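Long-range contact in metal cation efflux system protein CzcD (Cupriavidus metallidurans, PDB 6VD9), which binds and transports zinc, probably exporting cations from the cytoplasm to the periplasm, and contributes to cobalt, zinc and cadmium resistance: residues H22-W27 and L36-V41. Residues are numbered along the deposited sequence; the frame is centred on the assembly and turned at random.
With NI (nickel (II) ion), chain E.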
ATOM      1  N   HIS A  22       3.496  -0.961 -11.017  1.00 16.06           N
ATOM      2  CA  HIS A  22       4.628  -1.917 -11.082  1.00 16.32           C
ATOM      3  C   HIS A  22       4.577  -2.727  -9.806  1.00 16.93           C
ATOM      4  O   HIS A  22       3.783  -2.358  -8.888  1.00 14.96           O
ATOM      5  CB  HIS A  22       5.949  -1.166 -11.270  1.00 16.05           C
ATOM      6  CG  HIS A  22       6.191  -0.114 -10.251  1.00 19.27           C
ATOM      7  ND1 HIS A  22       5.704   1.202 -10.392  1.00 20.71           N
ATOM      8  CD2 HIS A  22       6.887  -0.137  -9.100  1.00 21.78           C
ATOM      9  CE1 HIS A  22       6.084   1.904  -9.344  1.00 20.01           C
ATOM     10  NE2 HIS A  22       6.803   1.124  -8.552  1.00 21.60           N
ATOM     11  N   ASP A  23       5.439  -3.733  -9.728  1.00 18.17           N
ATOM     12  CA  ASP A  23       5.626  -4.582  -8.515  1.00 20.13           C
ATOM     13  C   ASP A  23       4.255  -5.135  -8.063  1.00 20.75           C
ATOM     14  O   ASP A  23       3.977  -5.114  -6.835  1.00 20.15           O
ATOM     15  CB  ASP A  23       6.294  -3.806  -7.370  1.00 23.83           C
ATOM     16  CG  ASP A  23       7.675  -3.210  -7.650  1.00 29.76           C
ATOM     17  OD1 ASP A  23       8.154  -3.355  -8.748  1.00 31.09           O
ATOM     18  OD2 ASP A  23       8.227  -2.552  -6.746  1.00 39.95           O
ATOM     19  N   LEU A  24       3.423  -5.593  -9.001  1.00 20.10           N
ATOM     20  CA  LEU A  24       2.165  -6.304  -8.686  1.00 18.31           C
ATOM     21  C   LEU A  24       2.557  -7.699  -8.228  1.00 17.68           C
ATOM     22  O   LEU A  24       3.260  -8.405  -9.012  1.00 24.46           O
ATOM     23  CB  LEU A  24       1.237  -6.360  -9.907  1.00 17.53           C
ATOM     24  CG  LEU A  24      -0.032  -7.176  -9.763  1.00 16.67           C
ATOM     25  CD1 LEU A  24      -0.948  -6.595  -8.650  1.00 16.27           C
ATOM     26  CD2 LEU A  24      -0.801  -7.161 -11.073  1.00 19.10           C
ATOM     27  N   HIS A  25       2.168  -8.069  -7.032  1.00 15.86           N
ATOM     28  CA  HIS A  25       2.344  -9.449  -6.505  0.50 19.28           C
ATOM     29  C   HIS A  25       1.013  -9.998  -6.015  1.00 20.12           C
ATOM     30  O   HIS A  25       0.276  -9.306  -5.294  1.00 18.35           O
ATOM     31  CB  HIS A  25       3.409  -9.513  -5.412  0.50 19.49           C
ATOM     32  CG  HIS A  25       4.720  -8.929  -5.798  0.50 20.30           C
ATOM     33  ND1 HIS A  25       5.681  -9.643  -6.497  0.50 23.24           N
ATOM     34  CD2 HIS A  25       5.279  -7.734  -5.505  0.50 22.09           C
ATOM     35  CE1 HIS A  25       6.745  -8.884  -6.663  0.50 21.75           C
ATOM     36  NE2 HIS A  25       6.537  -7.730  -6.043  0.50 22.22           N
ATOM     37  N   ILE A  26       0.698 -11.221  -6.425  1.00 19.40           N
ATOM     38  CA  ILE A  26      -0.591 -11.858  -6.055  1.00 23.96           C
ATOM     39  C   ILE A  26      -0.228 -13.299  -5.706  1.00 23.95           C
ATOM     40  O   ILE A  26       0.418 -13.992  -6.532  1.00 25.23           O
ATOM     41  CB  ILE A  26      -1.680 -11.760  -7.147  1.00 24.01           C
ATOM     42  CG1 ILE A  26      -1.956 -10.349  -7.665  1.00 27.18           C
ATOM     43  CG2 ILE A  26      -2.975 -12.374  -6.630  1.00 24.46           C
ATOM     44  CD1 ILE A  26      -3.027 -10.322  -8.746  1.00 27.20           C
ATOM     45  N   TRP A  27      -0.462 -13.655  -4.458  1.00 27.11           N
ATOM     46  CA  TRP A  27      -0.040 -14.963  -3.915  1.00 27.43           C
ATOM     47  C   TRP A  27      -1.124 -15.470  -2.971  1.00 30.02           C
ATOM     48  O   TRP A  27      -1.960 -14.664  -2.555  1.00 26.28           O
ATOM     49  CB  TRP A  27       1.314 -14.835  -3.232  1.00 29.03           C
ATOM     50  CG  TRP A  27       1.354 -14.181  -1.888  1.00 28.17           C
ATOM     51  CD1 TRP A  27       1.490 -14.816  -0.686  1.00 30.52           C
ATOM     52  CD2 TRP A  27       1.365 -12.768  -1.596  1.00 27.38           C
ATOM     53  NE1 TRP A  27       1.565 -13.906   0.336  1.00 30.36           N
ATOM     54  CE2 TRP A  27       1.489 -12.639  -0.192  1.00 28.98           C
ATOM     55  CE3 TRP A  27       1.274 -11.600  -2.373  1.00 28.54           C
ATOM     56  CZ2 TRP A  27       1.529 -11.400   0.449  1.00 27.92           C
ATOM     57  CZ3 TRP A  27       1.323 -10.373  -1.742  1.00 27.10           C
ATOM     58  CH2 TRP A  27       1.453 -10.277  -0.350  1.00 29.84           C
ATOM     59  N   LEU A  36      -2.664  -9.419  -2.313  1.00 21.62           N
ATOM     60  CA  LEU A  36      -2.177  -8.617  -3.465  1.00 19.37           C
ATOM     61  C   LEU A  36      -1.399  -7.439  -2.908  1.00 17.38           C
ATOM     62  O   LEU A  36      -1.899  -6.800  -1.978  1.00 17.48           O
ATOM     63  CB  LEU A  36      -3.359  -8.127  -4.296  1.00 18.83           C
ATOM     64  CG  LEU A  36      -3.021  -7.247  -5.506  1.00 19.43           C
ATOM     65  CD1 LEU A  36      -4.061  -7.378  -6.605  1.00 19.43           C
ATOM     66  CD2 LEU A  36      -2.903  -5.790  -5.105  1.00 20.19           C
ATOM     67  N   THR A  37      -0.248  -7.137  -3.502  1.00 17.16           N
ATOM     68  CA  THR A  37       0.395  -5.824  -3.255  1.00 17.15           C
ATOM     69  C   THR A  37       0.653  -5.230  -4.629  1.00 16.20           C
ATOM     70  O   THR A  37       0.928  -6.005  -5.570  1.00 15.31           O
ATOM     71  CB  THR A  37       1.660  -5.913  -2.396  1.00 17.94           C
ATOM     72  OG1 THR A  37       2.606  -6.688  -3.116  1.00 20.61           O
ATOM     73  CG2 THR A  37       1.413  -6.589  -1.059  1.00 20.11           C
ATOM     74  N   VAL A  38       0.650  -3.909  -4.694  1.00 14.75           N
ATOM     75  CA  VAL A  38       0.948  -3.224  -5.968  1.00 15.98           C
ATOM     76  C   VAL A  38       1.376  -1.796  -5.672  1.00 15.01           C
ATOM     77  O   VAL A  38       0.960  -1.238  -4.653  1.00 14.95           O
ATOM     78  CB  VAL A  38      -0.222  -3.330  -6.963  1.00 15.35           C
ATOM     79  CG1 VAL A  38      -1.460  -2.564  -6.522  1.00 15.51           C
ATOM     80  CG2 VAL A  38       0.215  -2.942  -8.367  1.00 17.86           C
ATOM     81  N   HIS A  39       2.275  -1.277  -6.508  1.00 15.13           N
ATOM     82  CA  HIS A  39       2.665   0.155  -6.522  1.00 15.88           C
ATOM     83  C   HIS A  39       1.988   0.874  -7.699  1.00 16.81           C
ATOM     84  O   HIS A  39       2.257   0.529  -8.855  1.00 19.91           O
ATOM     85  CB  HIS A  39       4.177   0.328  -6.506  1.00 18.36           C
ATOM     86  CG  HIS A  39       4.822  -0.185  -5.264  1.00 20.23           C
ATOM     87  ND1 HIS A  39       5.845   0.496  -4.645  1.00 25.50           N
ATOM     88  CD2 HIS A  39       4.652  -1.325  -4.556  1.00 23.32           C
ATOM     89  CE1 HIS A  39       6.258  -0.198  -3.599  1.00 24.60           C
ATOM     90  NE2 HIS A  39       5.540  -1.301  -3.516  1.00 21.45           N
ATOM     91  N   VAL A  40       1.162   1.866  -7.415  1.00 14.67           N
ATOM     92  CA  VAL A  40       0.379   2.577  -8.467  1.00 16.03           C
ATOM     93  C   VAL A  40       0.936   3.986  -8.633  1.00 17.53           C
ATOM     94  O   VAL A  40       1.116   4.716  -7.610  1.00 18.35           O
ATOM     95  CB  VAL A  40      -1.119   2.593  -8.142  1.00 16.71           C
ATOM     96  CG1 VAL A  40      -1.883   3.512  -9.069  1.00 17.42           C
ATOM     97  CG2 VAL A  40      -1.679   1.175  -8.174  1.00 17.36           C
ATOM     98  N   VAL A  41       1.176   4.389  -9.879  1.00 17.13           N
ATOM     99  CA  VAL A  41       1.501   5.813 -10.163  1.00 17.17           C
ATOM    100  C   VAL A  41       0.165   6.470 -10.509  1.00 17.46           C
ATOM    101  O   VAL A  41      -0.462   6.055 -11.501  1.00 16.77           O
ATOM    102  CB  VAL A  41       2.554   5.936 -11.270  1.00 18.73           C
ATOM    103  CG1 VAL A  41       2.825   7.402 -11.598  1.00 21.31           C
ATOM    104  CG2 VAL A  41       3.838   5.196 -10.897  1.00 19.34           C
TER
HETATM  105 NI    NI E 301       7.408   1.731  -6.394  0.50 22.99          NI
HETATM  106  O   HOH W   1       4.202  -4.962  -4.366  1.00 28.58           O
HETATM  107  O   HOH W   2       9.042  -0.155  -6.368  1.00 35.93           O
HETATM  108  O   HOH W   3       8.223   2.495  -4.865  1.00 32.80           O
HETATM  109  O   HOH W   4       8.821   3.139  -7.451  1.00 37.86           O
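His22 pairs with His39 and His25 with Thr37 through two-way backbone hydrogen bonds, the strands running antiparallel at 170°, with His22 N to His39 O at 2.9 Å and His25 N to Thr37 O at 2.8 Å. This beta hairpin belongs to the C-terminal, predicted cytoplasmic, domain of a cation diffusion facilitator, whose helix and strand order is consistent with the ferredoxin-like fold of that family. Between the two pairs lies a beta bulge: Asp23 and Leu24 together face Val38, and Asp23 adopts a left-handed backbone conformation. The bulge illustrates how an irregularity in a sheet can accompany a metal site, because it adjoins two of the residues that surround nickel. His22 sets its CG between the backbone N and the carbonyl carbon (chi1 54°), which brings the ring toward the ion, and NE2 binds it at 2.3 Å. Over one face of that ring sits His39 CB, 3.7 Å from the centroid and 25° off the normal, a CH-pi contact. His39 ND1 lies 2.7 Å from nickel, a long and therefore weak bond at most, and its hydrogen bond is to Glu74, the third protein residue of the site; NE2 is hydrogen-bonded to Thr70 of the second subunit. Asp23 OD2 accepts a hydrogen bond from a nickel-bound water, so Asp23, in the bulge, acts in the second shell. On the face opposite the histidines, where Ile26 and Leu36 lie, the contacts are apolar: the end of Leu24 comes round so that its CD1 meets Leu36 CD1 at 3.8 Å, while Leu24 and Ile26 reach on to helix 5-13. Back on the histidine side, one water links Thr37 OG1, 2.7 Å away, to Asp23 O. Farther along, Thr37 CG2 lies near the plane of the Trp27 indole, 3.8 Å from both CZ3 and CH2.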